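PDB 3AF6: transcription termination factor FttA from Pyrococcus horikoshii, which binds two zinc ions and probably terminates archaeal transcription by cleaving the nascent RNA at the RNA polymerase exit channel. Local coordinates for residues A[148-153]-A[462-467]; A[184-189]-A[353-358]; A[83-88]-A[134-139]. All blocks are in the same frame, centred on the assembly; numbering follows the deposited sequence.

Contact 1: residues A[148-153]-A[462-467]; sequences LQSQTI and IWEATA
E464 and the pair S150 and T152 carry the polar part of this contact, and all of it converges on one carboxylate oxygen. S150 OG donates to the syn lone pair of E464 OE2 (2.8 Å), on the side of the other oxygen. T152 OG1 donates to the same E464 OE2 from the anti side, at 2.7 Å and 22° out of the carboxylate plane; a weak bond from T152 N adds to the grip. The glutamate leaves its helix with CG anti to the backbone N (chi1 -175°), and a bend at chi2 brings its end to the two hydroxyls. Two donated hydroxyl protons would be expected to favour the ionised carboxylate. S150 is the N-cap residue: its OG also accepts from I153 N (2.9 Å, nearly straight at 171°). The apolar part belongs to L148: its CB lies 3.6 Å from A467 CB, its CD1 reaches T466 O and A467 CA, and its CD2 comes obliquely to W463 CZ2 at 3.4 Å, the two side chains crossing at about a right angle. The N-capped start of helix 151-161, in the KH region, thus meets helix 462-471 of the beta-CASP domain.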
ATOM      1  N   LEU A 148      -1.832  11.499  15.341  1.00 77.75           N
ATOM      2  CA  LEU A 148      -0.764  10.587  15.714  1.00 75.40           C
ATOM      3  C   LEU A 148       0.491  10.917  14.938  1.00 74.97           C
ATOM      4  O   LEU A 148       0.426  11.333  13.783  1.00 74.90           O
ATOM      5  CB  LEU A 148      -1.179   9.149  15.415  1.00 74.89           C
ATOM      6  CG  LEU A 148      -2.461   8.690  16.103  1.00 74.48           C
ATOM      7  CD1 LEU A 148      -2.930   7.372  15.515  1.00 74.15           C
ATOM      8  CD2 LEU A 148      -2.207   8.565  17.594  1.00 75.56           C
ATOM      9  N   GLN A 149       1.636  10.739  15.583  1.00 74.58           N
ATOM     10  CA  GLN A 149       2.912  10.996  14.940  1.00 73.56           C
ATOM     11  C   GLN A 149       3.478   9.648  14.506  1.00 71.72           C
ATOM     12  O   GLN A 149       3.375   8.660  15.240  1.00 71.50           O
ATOM     13  CB  GLN A 149       3.853  11.702  15.912  1.00 76.08           C
ATOM     14  CG  GLN A 149       4.012  10.995  17.249  1.00 80.59           C
ATOM     15  CD  GLN A 149       4.749  11.844  18.276  1.00 82.01           C
ATOM     16  OE1 GLN A 149       4.215  12.836  18.780  1.00 82.85           O
ATOM     17  NE2 GLN A 149       5.985  11.463  18.584  1.00 81.68           N
ATOM     18  N   SER A 150       4.058   9.615  13.308  1.00 68.53           N
ATOM     19  CA  SER A 150       4.619   8.393  12.738  1.00 65.43           C
ATOM     20  C   SER A 150       6.121   8.432  12.505  1.00 63.31           C
ATOM     21  O   SER A 150       6.617   9.252  11.731  1.00 62.85           O
ATOM     22  CB  SER A 150       3.922   8.079  11.407  1.00 66.69           C
ATOM     23  OG  SER A 150       4.702   7.211  10.594  1.00 65.73           O
ATOM     24  N   GLN A 151       6.844   7.534  13.166  1.00 61.17           N
ATOM     25  CA  GLN A 151       8.288   7.456  12.989  1.00 60.30           C
ATOM     26  C   GLN A 151       8.539   7.241  11.505  1.00 57.24           C
ATOM     27  O   GLN A 151       9.421   7.863  10.905  1.00 56.29           O
ATOM     28  CB  GLN A 151       8.869   6.270  13.775  1.00 64.69           C
ATOM     29  CG  GLN A 151       9.149   6.538  15.255  1.00 71.04           C
ATOM     30  CD  GLN A 151       8.507   5.507  16.192  1.00 74.50           C
ATOM     31  OE1 GLN A 151       7.344   5.650  16.599  1.00 75.18           O
ATOM     32  NE2 GLN A 151       9.262   4.463  16.533  1.00 73.80           N
ATOM     33  N   THR A 152       7.730   6.361  10.921  1.00 53.92           N
ATOM     34  CA  THR A 152       7.834   6.009   9.513  1.00 50.04           C
ATOM     35  C   THR A 152       7.744   7.192   8.568  1.00 49.10           C
ATOM     36  O   THR A 152       8.604   7.365   7.713  1.00 49.16           O
ATOM     37  CB  THR A 152       6.749   5.008   9.116  1.00 49.06           C
ATOM     38  OG1 THR A 152       6.641   4.004  10.127  1.00 50.03           O
ATOM     39  CG2 THR A 152       7.104   4.342   7.799  1.00 44.85           C
ATOM     40  N   ILE A 153       6.696   7.998   8.707  1.00 48.14           N
ATOM     41  CA  ILE A 153       6.521   9.154   7.834  1.00 48.53           C
ATOM     42  C   ILE A 153       7.652  10.156   8.020  1.00 50.65           C
ATOM     43  O   ILE A 153       8.144  10.746   7.054  1.00 49.62           O
ATOM     44  CB  ILE A 153       5.168   9.845   8.105  1.00 46.89           C
ATOM     45  CG1 ILE A 153       4.032   8.949   7.593  1.00 46.12           C
ATOM     46  CG2 ILE A 153       5.146  11.222   7.459  1.00 40.10           C
ATOM     47  CD1 ILE A 153       2.662   9.344   8.063  1.00 43.26           C
ATOM     48  N   ILE A 462       1.308  -2.264  15.253  1.00 44.80           N
ATOM     49  CA  ILE A 462      -0.085  -2.014  14.912  1.00 43.86           C
ATOM     50  C   ILE A 462      -0.379  -0.543  15.185  1.00 44.84           C
ATOM     51  O   ILE A 462      -1.105   0.105  14.435  1.00 46.49           O
ATOM     52  CB  ILE A 462      -1.045  -2.835  15.788  1.00 42.38           C
ATOM     53  CG1 ILE A 462      -0.949  -4.316  15.434  1.00 39.53           C
ATOM     54  CG2 ILE A 462      -2.460  -2.305  15.638  1.00 41.27           C
ATOM     55  CD1 ILE A 462      -1.935  -5.181  16.202  1.00 41.81           C
ATOM     56  N   TRP A 463       0.185  -0.021  16.270  1.00 46.24           N
ATOM     57  CA  TRP A 463      -0.031   1.373  16.620  1.00 47.77           C
ATOM     58  C   TRP A 463       0.669   2.280  15.624  1.00 47.21           C
ATOM     59  O   TRP A 463       0.110   3.286  15.187  1.00 48.54           O
ATOM     60  CB  TRP A 463       0.475   1.659  18.030  1.00 50.98           C
ATOM     61  CG  TRP A 463       0.173   3.060  18.488  1.00 54.09           C
ATOM     62  CD1 TRP A 463       1.069   4.076  18.676  1.00 53.52           C
ATOM     63  CD2 TRP A 463      -1.120   3.600  18.802  1.00 53.90           C
ATOM     64  NE1 TRP A 463       0.414   5.212  19.089  1.00 54.40           N
ATOM     65  CE2 TRP A 463      -0.928   4.949  19.175  1.00 53.43           C
ATOM     66  CE3 TRP A 463      -2.419   3.076  18.803  1.00 53.20           C
ATOM     67  CZ2 TRP A 463      -1.985   5.780  19.549  1.00 53.13           C
ATOM     68  CZ3 TRP A 463      -3.470   3.902  19.174  1.00 53.70           C
ATOM     69  CH2 TRP A 463      -3.245   5.241  19.543  1.00 53.85           C
ATOM     70  N   GLU A 464       1.892   1.921  15.262  1.00 47.61           N
ATOM     71  CA  GLU A 464       2.653   2.700  14.295  1.00 46.08           C
ATOM     72  C   GLU A 464       1.827   2.763  13.012  1.00 45.75           C
ATOM     73  O   GLU A 464       1.671   3.830  12.416  1.00 44.96           O
ATOM     74  CB  GLU A 464       4.011   2.032  14.056  1.00 47.93           C
ATOM     75  CG  GLU A 464       4.982   2.774  13.148  1.00 52.08           C
ATOM     76  CD  GLU A 464       4.776   4.275  13.140  1.00 57.21           C
ATOM     77  OE1 GLU A 464       4.427   4.846  14.203  1.00 59.87           O
ATOM     78  OE2 GLU A 464       4.980   4.887  12.064  1.00 57.74           O
ATOM     79  N   ALA A 465       1.262   1.623  12.614  1.00 43.92           N
ATOM     80  CA  ALA A 465       0.445   1.558  11.405  1.00 43.25           C
ATOM     81  C   ALA A 465      -0.800   2.427  11.544  1.00 43.59           C
ATOM     82  O   ALA A 465      -1.219   3.097  10.591  1.00 41.16           O
ATOM     83  CB  ALA A 465       0.041   0.120  11.121  1.00 43.10           C
ATOM     84  N   THR A 466      -1.394   2.411  12.735  1.00 42.99           N
ATOM     85  CA  THR A 466      -2.590   3.204  12.969  1.00 42.05           C
ATOM     86  C   THR A 466      -2.262   4.684  12.815  1.00 42.84           C
ATOM     87  O   THR A 466      -3.111   5.469  12.412  1.00 44.26           O
ATOM     88  CB  THR A 466      -3.173   2.958  14.369  1.00 40.42           C
ATOM     89  OG1 THR A 466      -3.445   1.561  14.540  1.00 37.96           O
ATOM     90  CG2 THR A 466      -4.465   3.740  14.546  1.00 37.23           C
ATOM     91  N   ALA A 467      -1.029   5.068  13.119  1.00 42.48           N
ATOM     92  CA  ALA A 467      -0.663   6.475  12.988  1.00 44.85           C
ATOM     93  C   ALA A 467      -0.734   6.878  11.524  1.00 44.13           C
ATOM     94  O   ALA A 467      -1.259   7.935  11.181  1.00 45.98           O
ATOM     95  CB  ALA A 467       0.762   6.730  13.541  1.00 42.70           C
TER

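Contact 2: residues A[184-189]-A[353-358]; sequences YKSRWI and LHIGNG
The backbones of Y184-K185 and G356 pass close enough for K185 CA and G356 CA to lie 4.4 Å apart, and the closest polar feature is a CA-H...O contact from G356 CA to Y184 O at 3.4 Å, nearly straight with 168° at the hydrogen. G356 has a positive phi of 74°, a conformation that glycine takes readily, and this is where the chain leaves strand 349-355. Among the side chains, I189 and I355 reach toward each other tip to tip: I189 CD1 meets I355 CG2 at 3.6 Å, while I189 CG2 faces I355 CD1 at 3.7 Å. CG2 stands anti to the backbone N in both isoleucines, and each CG2 meets the CD1 of the other residue.

The pair lies between the two sheets of the metallo-beta-lactamase fold. I189 is at the point where the chain enters one seven-stranded sheet, whereas I355 ends strand 349-355 of the other, just before the hairpin turn into strand 360-364; their meeting is one contact between the two facing sheets, and I189 also rests on T209 and H360. The S186 hydroxyl lies alongside the same methyl, with OG 3.7 Å from I355 CG2, but its polar partner is D334, to which it is hydrogen-bonded. The Y184 ring has one face under S186 N, which sits 4.1 Å above the plane toward the rim, and the hydroxyl is bonded to D210. Within 353-358, G356 O stands 3.5 Å above one face of the H354 ring, offset toward its rim.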
ATOM      1  N   TYR A 184       3.525   5.092 -28.450  1.00 50.98           N
ATOM      2  CA  TYR A 184       3.717   3.947 -29.315  1.00 51.64           C
ATOM      3  C   TYR A 184       2.561   2.954 -29.317  1.00 51.88           C
ATOM      4  O   TYR A 184       1.934   2.713 -28.294  1.00 53.25           O
ATOM      5  CB  TYR A 184       5.011   3.251 -28.887  1.00 51.47           C
ATOM      6  CG  TYR A 184       5.384   2.034 -29.685  1.00 50.40           C
ATOM      7  CD1 TYR A 184       5.534   2.106 -31.069  1.00 51.81           C
ATOM      8  CD2 TYR A 184       5.639   0.817 -29.053  1.00 48.42           C
ATOM      9  CE1 TYR A 184       5.940   0.988 -31.809  1.00 52.36           C
ATOM     10  CE2 TYR A 184       6.043  -0.302 -29.777  1.00 50.44           C
ATOM     11  CZ  TYR A 184       6.196  -0.211 -31.157  1.00 50.19           C
ATOM     12  OH  TYR A 184       6.624  -1.300 -31.883  1.00 46.61           O
ATOM     13  N   LYS A 185       2.290   2.377 -30.481  1.00 52.35           N
ATOM     14  CA  LYS A 185       1.233   1.386 -30.614  1.00 52.68           C
ATOM     15  C   LYS A 185       1.938   0.035 -30.684  1.00 51.51           C
ATOM     16  O   LYS A 185       2.519  -0.326 -31.709  1.00 50.25           O
ATOM     17  CB  LYS A 185       0.419   1.631 -31.889  1.00 55.31           C
ATOM     18  CG  LYS A 185      -0.768   0.694 -32.057  1.00 60.46           C
ATOM     19  CD  LYS A 185      -1.474   0.920 -33.393  1.00 65.54           C
ATOM     20  CE  LYS A 185      -2.606  -0.088 -33.607  1.00 68.55           C
ATOM     21  NZ  LYS A 185      -3.459   0.230 -34.798  1.00 70.90           N
ATOM     22  N   SER A 186       1.880  -0.692 -29.573  1.00 49.93           N
ATOM     23  CA  SER A 186       2.516  -1.997 -29.420  1.00 49.65           C
ATOM     24  C   SER A 186       2.142  -3.060 -30.460  1.00 49.35           C
ATOM     25  O   SER A 186       0.991  -3.142 -30.906  1.00 48.28           O
ATOM     26  CB  SER A 186       2.203  -2.543 -28.024  1.00 50.84           C
ATOM     27  OG  SER A 186       2.356  -1.547 -27.025  1.00 51.85           O
ATOM     28  N   ARG A 187       3.123  -3.884 -30.826  1.00 47.98           N
ATOM     29  CA  ARG A 187       2.910  -4.966 -31.783  1.00 46.64           C
ATOM     30  C   ARG A 187       2.283  -6.170 -31.081  1.00 45.18           C
ATOM     31  O   ARG A 187       1.585  -6.973 -31.705  1.00 45.35           O
ATOM     32  CB  ARG A 187       4.231  -5.390 -32.425  1.00 49.71           C
ATOM     33  CG  ARG A 187       4.788  -4.408 -33.444  1.00 53.10           C
ATOM     34  CD  ARG A 187       6.080  -4.945 -34.063  1.00 56.97           C
ATOM     35  NE  ARG A 187       6.154  -4.675 -35.499  1.00 61.21           N
ATOM     36  CZ  ARG A 187       7.088  -3.926 -36.084  1.00 63.66           C
ATOM     37  NH1 ARG A 187       8.050  -3.357 -35.362  1.00 62.89           N
ATOM     38  NH2 ARG A 187       7.056  -3.745 -37.399  1.00 63.96           N
ATOM     39  N   TRP A 188       2.553  -6.305 -29.784  1.00 42.07           N
ATOM     40  CA  TRP A 188       1.990  -7.404 -29.004  1.00 38.91           C
ATOM     41  C   TRP A 188       2.011  -7.099 -27.508  1.00 36.54           C
ATOM     42  O   TRP A 188       2.671  -6.164 -27.064  1.00 35.80           O
ATOM     43  CB  TRP A 188       2.716  -8.740 -29.294  1.00 36.97           C
ATOM     44  CG  TRP A 188       4.225  -8.688 -29.294  1.00 38.06           C
ATOM     45  CD1 TRP A 188       5.046  -8.590 -30.389  1.00 39.03           C
ATOM     46  CD2 TRP A 188       5.091  -8.756 -28.155  1.00 37.38           C
ATOM     47  NE1 TRP A 188       6.365  -8.600 -30.001  1.00 36.85           N
ATOM     48  CE2 TRP A 188       6.424  -8.702 -28.637  1.00 38.31           C
ATOM     49  CE3 TRP A 188       4.875  -8.859 -26.773  1.00 37.04           C
ATOM     50  CZ2 TRP A 188       7.536  -8.746 -27.782  1.00 39.41           C
ATOM     51  CZ3 TRP A 188       5.982  -8.901 -25.920  1.00 38.23           C
ATOM     52  CH2 TRP A 188       7.296  -8.848 -26.429  1.00 38.94           C
ATOM     53  N   ILE A 189       1.282  -7.896 -26.738  1.00 33.67           N
ATOM     54  CA  ILE A 189       1.188  -7.704 -25.297  1.00 34.35           C
ATOM     55  C   ILE A 189       1.021  -9.073 -24.645  1.00 33.80           C
ATOM     56  O   ILE A 189       0.166  -9.843 -25.062  1.00 34.21           O
ATOM     57  CB  ILE A 189      -0.056  -6.839 -24.943  1.00 34.52           C
ATOM     58  CG1 ILE A 189       0.011  -5.490 -25.663  1.00 30.80           C
ATOM     59  CG2 ILE A 189      -0.146  -6.639 -23.434  1.00 34.80           C
ATOM     60  CD1 ILE A 189      -1.321  -4.784 -25.739  1.00 27.03           C
ATOM     61  N   LEU A 353      -3.893  -0.590 -16.628  1.00 31.82           N
ATOM     62  CA  LEU A 353      -2.895  -0.284 -17.632  1.00 34.06           C
ATOM     63  C   LEU A 353      -3.524  -0.052 -18.992  1.00 35.75           C
ATOM     64  O   LEU A 353      -4.188  -0.924 -19.561  1.00 34.70           O
ATOM     65  CB  LEU A 353      -1.844  -1.397 -17.719  1.00 32.89           C
ATOM     66  CG  LEU A 353      -0.984  -1.621 -16.474  1.00 32.87           C
ATOM     67  CD1 LEU A 353       0.103  -2.648 -16.786  1.00 33.29           C
ATOM     68  CD2 LEU A 353      -0.349  -0.301 -16.032  1.00 32.15           C
ATOM     69  N   HIS A 354      -3.320   1.161 -19.480  1.00 37.28           N
ATOM     70  CA  HIS A 354      -3.798   1.581 -20.781  1.00 39.58           C
ATOM     71  C   HIS A 354      -2.575   1.379 -21.681  1.00 38.66           C
ATOM     72  O   HIS A 354      -1.623   2.159 -21.613  1.00 38.21           O
ATOM     73  CB  HIS A 354      -4.210   3.057 -20.702  1.00 43.45           C
ATOM     74  CG  HIS A 354      -4.487   3.685 -22.028  1.00 45.00           C
ATOM     75  ND1 HIS A 354      -5.429   3.193 -22.904  1.00 47.27           N
ATOM     76  CD2 HIS A 354      -3.935   4.760 -22.635  1.00 45.76           C
ATOM     77  CE1 HIS A 354      -5.444   3.939 -23.993  1.00 47.38           C
ATOM     78  NE2 HIS A 354      -4.549   4.897 -23.856  1.00 47.13           N
ATOM     79  N   ILE A 355      -2.594   0.319 -22.492  1.00 39.28           N
ATOM     80  CA  ILE A 355      -1.471  -0.005 -23.377  1.00 39.89           C
ATOM     81  C   ILE A 355      -1.711   0.423 -24.822  1.00 42.53           C
ATOM     82  O   ILE A 355      -2.777   0.168 -25.386  1.00 41.06           O
ATOM     83  CB  ILE A 355      -1.164  -1.511 -23.350  1.00 36.88           C
ATOM     84  CG1 ILE A 355      -0.944  -1.959 -21.908  1.00 36.76           C
ATOM     85  CG2 ILE A 355       0.083  -1.802 -24.173  1.00 35.09           C
ATOM     86  CD1 ILE A 355      -0.758  -3.453 -21.750  1.00 37.79           C
ATOM     87  N   GLY A 356      -0.697   1.045 -25.425  1.00 46.47           N
ATOM     88  CA  GLY A 356      -0.835   1.545 -26.783  1.00 51.92           C
ATOM     89  C   GLY A 356      -1.718   2.764 -26.603  1.00 56.34           C
ATOM     90  O   GLY A 356      -1.936   3.198 -25.462  1.00 59.77           O
ATOM     91  N   ASN A 357      -2.221   3.353 -27.675  1.00 56.97           N
ATOM     92  CA  ASN A 357      -3.110   4.486 -27.467  1.00 57.46           C
ATOM     93  C   ASN A 357      -4.516   4.012 -27.803  1.00 56.65           C
ATOM     94  O   ASN A 357      -5.141   4.493 -28.746  1.00 57.81           O
ATOM     95  CB  ASN A 357      -2.724   5.678 -28.342  1.00 60.81           C
ATOM     96  CG  ASN A 357      -3.626   6.889 -28.103  1.00 64.34           C
ATOM     97  OD1 ASN A 357      -3.784   7.351 -26.964  1.00 63.59           O
ATOM     98  ND2 ASN A 357      -4.229   7.405 -29.179  1.00 64.79           N
ATOM     99  N   GLY A 358      -4.999   3.050 -27.025  1.00 53.86           N
ATOM    100  CA  GLY A 358      -6.325   2.509 -27.249  1.00 50.15           C
ATOM    101  C   GLY A 358      -6.251   1.086 -27.754  1.00 49.26           C
ATOM    102  O   GLY A 358      -7.263   0.488 -28.116  1.00 49.22           O
TER

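Contact 3: residues A[83-88]-A[134-139]; sequences EEAEKL and QKVKWA
Within KHb, the second of the two KH modules assigned to the N-terminal region, A85 and L88 meet K135 and V136 through apolar groups. V136 CG1 is shared by two residues: it lies 3.4 Å from A85 CB and 3.5 Å from L88 CD2, and both A85 and L88 point toward 134-139. With its CG anti to the backbone N (chi1 -171°), L88 extends toward residues 135-136. Its CD2 touches K135 CB at 3.3 Å and also nears K135 O, while CD1 lies 3.7 Å from that carbonyl oxygen. The leucine and lysine side chains cross at about a right angle, and the contact uses only the root of the lysine, whose chain bends at chi2 and carries its end away. W138 is a more distant neighbour: A85 CB comes obliquely to W138 NE1 at 4.4 Å.

Residues 83-88 lie between strands 70-74 and 103-105, where A85 and L88 also pack on L80; residues 134-139 lead from helix 130-134 into strand 140-144. At that second connection T133 is hydrogen-bonded to W138 O, and the W138 side chain packs on P106 and on V111 of strand 110-115.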
ATOM      1  N   GLU A  83      17.597  26.686   6.434  1.00152.02           N
ATOM      2  CA  GLU A  83      18.068  27.157   7.731  1.00152.99           C
ATOM      3  C   GLU A  83      17.890  28.672   7.802  1.00153.54           C
ATOM      4  O   GLU A  83      18.155  29.294   8.831  1.00153.71           O
ATOM      5  CB  GLU A  83      19.545  26.791   7.921  1.00153.02           C
ATOM      6  CG  GLU A  83      19.886  26.170   9.278  1.00153.05           C
ATOM      7  CD  GLU A  83      19.786  27.152  10.433  1.00153.02           C
ATOM      8  OE1 GLU A  83      20.526  28.158  10.427  1.00152.81           O
ATOM      9  OE2 GLU A  83      18.971  26.912  11.350  1.00152.84           O
ATOM     10  N   GLU A  84      17.437  29.254   6.696  1.00154.16           N
ATOM     11  CA  GLU A  84      17.216  30.694   6.611  1.00154.73           C
ATOM     12  C   GLU A  84      15.759  30.987   6.267  1.00154.77           C
ATOM     13  O   GLU A  84      15.176  31.957   6.755  1.00154.79           O
ATOM     14  CB  GLU A  84      18.143  31.302   5.548  1.00155.24           C
ATOM     15  CG  GLU A  84      17.896  32.778   5.232  1.00156.24           C
ATOM     16  CD  GLU A  84      16.771  33.002   4.227  1.00156.91           C
ATOM     17  OE1 GLU A  84      16.473  34.177   3.918  1.00157.02           O
ATOM     18  OE2 GLU A  84      16.186  32.010   3.740  1.00157.10           O
ATOM     19  N   ALA A  85      15.176  30.138   5.426  1.00154.65           N
ATOM     20  CA  ALA A  85      13.793  30.302   5.002  1.00154.50           C
ATOM     21  C   ALA A  85      12.815  29.633   5.962  1.00154.58           C
ATOM     22  O   ALA A  85      11.643  29.453   5.633  1.00154.82           O
ATOM     23  CB  ALA A  85      13.616  29.736   3.600  1.00154.38           C
ATOM     24  N   GLU A  86      13.295  29.266   7.148  1.00154.47           N
ATOM     25  CA  GLU A  86      12.446  28.615   8.144  1.00154.16           C
ATOM     26  C   GLU A  86      11.852  29.636   9.111  1.00153.89           C
ATOM     27  O   GLU A  86      10.638  29.684   9.306  1.00153.54           O
ATOM     28  CB  GLU A  86      13.245  27.564   8.921  1.00154.17           C
ATOM     29  CG  GLU A  86      12.388  26.664   9.801  1.00153.78           C
ATOM     30  CD  GLU A  86      13.187  25.551  10.449  1.00153.44           C
ATOM     31  OE1 GLU A  86      13.830  24.772   9.714  1.00152.99           O
ATOM     32  OE2 GLU A  86      13.166  25.452  11.693  1.00153.14           O
ATOM     33  N   LYS A  87      12.710  30.448   9.723  1.00153.65           N
ATOM     34  CA  LYS A  87      12.245  31.472  10.650  1.00153.07           C
ATOM     35  C   LYS A  87      11.807  32.706   9.866  1.00152.88           C
ATOM     36  O   LYS A  87      11.263  33.657  10.431  1.00152.82           O
ATOM     37  CB  LYS A  87      13.350  31.843  11.643  1.00152.45           C
ATOM     38  CG  LYS A  87      13.668  30.747  12.645  1.00151.42           C
ATOM     39  CD  LYS A  87      14.675  31.221  13.677  1.00150.85           C
ATOM     40  CE  LYS A  87      14.959  30.138  14.702  1.00150.37           C
ATOM     41  NZ  LYS A  87      15.932  30.596  15.729  1.00150.26           N
ATOM     42  N   LEU A  88      12.050  32.678   8.558  1.00152.53           N
ATOM     43  CA  LEU A  88      11.674  33.777   7.677  1.00152.03           C
ATOM     44  C   LEU A  88      10.192  33.621   7.345  1.00151.97           C
ATOM     45  O   LEU A  88       9.505  34.592   7.021  1.00151.80           O
ATOM     46  CB  LEU A  88      12.524  33.742   6.398  1.00151.50           C
ATOM     47  CG  LEU A  88      12.436  34.920   5.420  1.00151.05           C
ATOM     48  CD1 LEU A  88      13.618  34.885   4.467  1.00150.66           C
ATOM     49  CD2 LEU A  88      11.133  34.862   4.652  1.00150.98           C
ATOM     50  N   GLN A 134       6.313  34.101  -1.622  1.00146.36           N
ATOM     51  CA  GLN A 134       7.282  35.086  -2.085  1.00146.18           C
ATOM     52  C   GLN A 134       8.551  35.135  -1.235  1.00146.32           C
ATOM     53  O   GLN A 134       9.629  34.767  -1.704  1.00146.39           O
ATOM     54  CB  GLN A 134       6.623  36.463  -2.109  1.00145.82           C
ATOM     55  CG  GLN A 134       5.401  36.533  -3.002  1.00145.37           C
ATOM     56  CD  GLN A 134       4.514  37.726  -2.693  1.00145.16           C
ATOM     57  OE1 GLN A 134       3.467  37.911  -3.314  1.00145.05           O
ATOM     58  NE2 GLN A 134       4.925  38.537  -1.725  1.00145.01           N
ATOM     59  N   LYS A 135       8.408  35.594   0.008  1.00146.28           N
ATOM     60  CA  LYS A 135       9.523  35.727   0.947  1.00145.94           C
ATOM     61  C   LYS A 135      10.634  34.677   0.879  1.00145.91           C
ATOM     62  O   LYS A 135      11.760  34.933   1.317  1.00145.89           O
ATOM     63  CB  LYS A 135       8.990  35.793   2.384  1.00145.49           C
ATOM     64  CG  LYS A 135       8.266  37.082   2.737  1.00144.65           C
ATOM     65  CD  LYS A 135       9.201  38.278   2.657  1.00143.92           C
ATOM     66  CE  LYS A 135       8.476  39.564   3.000  1.00143.41           C
ATOM     67  NZ  LYS A 135       9.382  40.738   2.903  1.00143.03           N
ATOM     68  N   VAL A 136      10.326  33.499   0.346  1.00145.64           N
ATOM     69  CA  VAL A 136      11.321  32.433   0.245  1.00145.30           C
ATOM     70  C   VAL A 136      11.302  31.778  -1.132  1.00144.98           C
ATOM     71  O   VAL A 136      12.300  31.199  -1.570  1.00144.90           O
ATOM     72  CB  VAL A 136      11.080  31.346   1.316  1.00145.48           C
ATOM     73  CG1 VAL A 136      11.191  31.960   2.708  1.00145.37           C
ATOM     74  CG2 VAL A 136       9.707  30.713   1.118  1.00145.28           C
ATOM     75  N   LYS A 137      10.160  31.884  -1.807  1.00144.43           N
ATOM     76  CA  LYS A 137       9.966  31.314  -3.138  1.00143.59           C
ATOM     77  C   LYS A 137       9.846  29.792  -3.095  1.00142.69           C
ATOM     78  O   LYS A 137      10.422  29.092  -3.928  1.00142.53           O
ATOM     79  CB  LYS A 137      11.112  31.719  -4.073  1.00143.95           C
ATOM     80  CG  LYS A 137      10.717  32.677  -5.200  1.00143.54           C
ATOM     81  CD  LYS A 137      10.245  34.026  -4.676  1.00143.19           C
ATOM     82  CE  LYS A 137       9.952  34.983  -5.821  1.00143.01           C
ATOM     83  NZ  LYS A 137       9.518  36.324  -5.341  1.00142.88           N
ATOM     84  N   TRP A 138       9.101  29.286  -2.116  1.00141.60           N
ATOM     85  CA  TRP A 138       8.882  27.849  -1.982  1.00140.40           C
ATOM     86  C   TRP A 138       7.388  27.559  -2.069  1.00139.00           C
ATOM     87  O   TRP A 138       6.571  28.324  -1.558  1.00138.94           O
ATOM     88  CB  TRP A 138       9.428  27.332  -0.650  1.00141.28           C
ATOM     89  CG  TRP A 138      10.921  27.337  -0.566  1.00142.37           C
ATOM     90  CD1 TRP A 138      11.735  28.429  -0.549  1.00142.85           C
ATOM     91  CD2 TRP A 138      11.782  26.192  -0.493  1.00142.98           C
ATOM     92  NE1 TRP A 138      13.052  28.038  -0.471  1.00143.56           N
ATOM     93  CE2 TRP A 138      13.109  26.671  -0.436  1.00143.48           C
ATOM     94  CE3 TRP A 138      11.560  24.809  -0.474  1.00143.39           C
ATOM     95  CZ2 TRP A 138      14.214  25.814  -0.357  1.00143.66           C
ATOM     96  CZ3 TRP A 138      12.661  23.954  -0.395  1.00143.52           C
ATOM     97  CH2 TRP A 138      13.970  24.463  -0.340  1.00143.59           C
ATOM     98  N   ALA A 139       7.040  26.453  -2.721  1.00137.02           N
ATOM     99  CA  ALA A 139       5.644  26.063  -2.885  1.00134.69           C
ATOM    100  C   ALA A 139       4.965  25.835  -1.537  1.00132.68           C
ATOM    101  O   ALA A 139       5.219  24.839  -0.860  1.00132.58           O
ATOM    102  CB  ALA A 139       5.554  24.803  -3.735  1.00134.99           C
TER

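Contact 3 comes first along the chain and closes, wholly within KHb, before either of the others opens; contact 2 is then nested inside the long loop closed by contact 1. None touch. The centres of contacts 1 and 3 are about 29 Å apart, those of contacts 1 and 2 about 40 Å, on opposite sides of the chain's centre, and those of contacts 2 and 3 about 45 Å. Contact 1 joins the KH region to the beta-CASP domain, while contact 2 packs residues 184-189 against strand 349-355 of the metallo-beta-lactamase fold. The N-terminal region, whose KH modules probably bind RNA, thus touches both nuclease parts, and no contact lies at the zinc site.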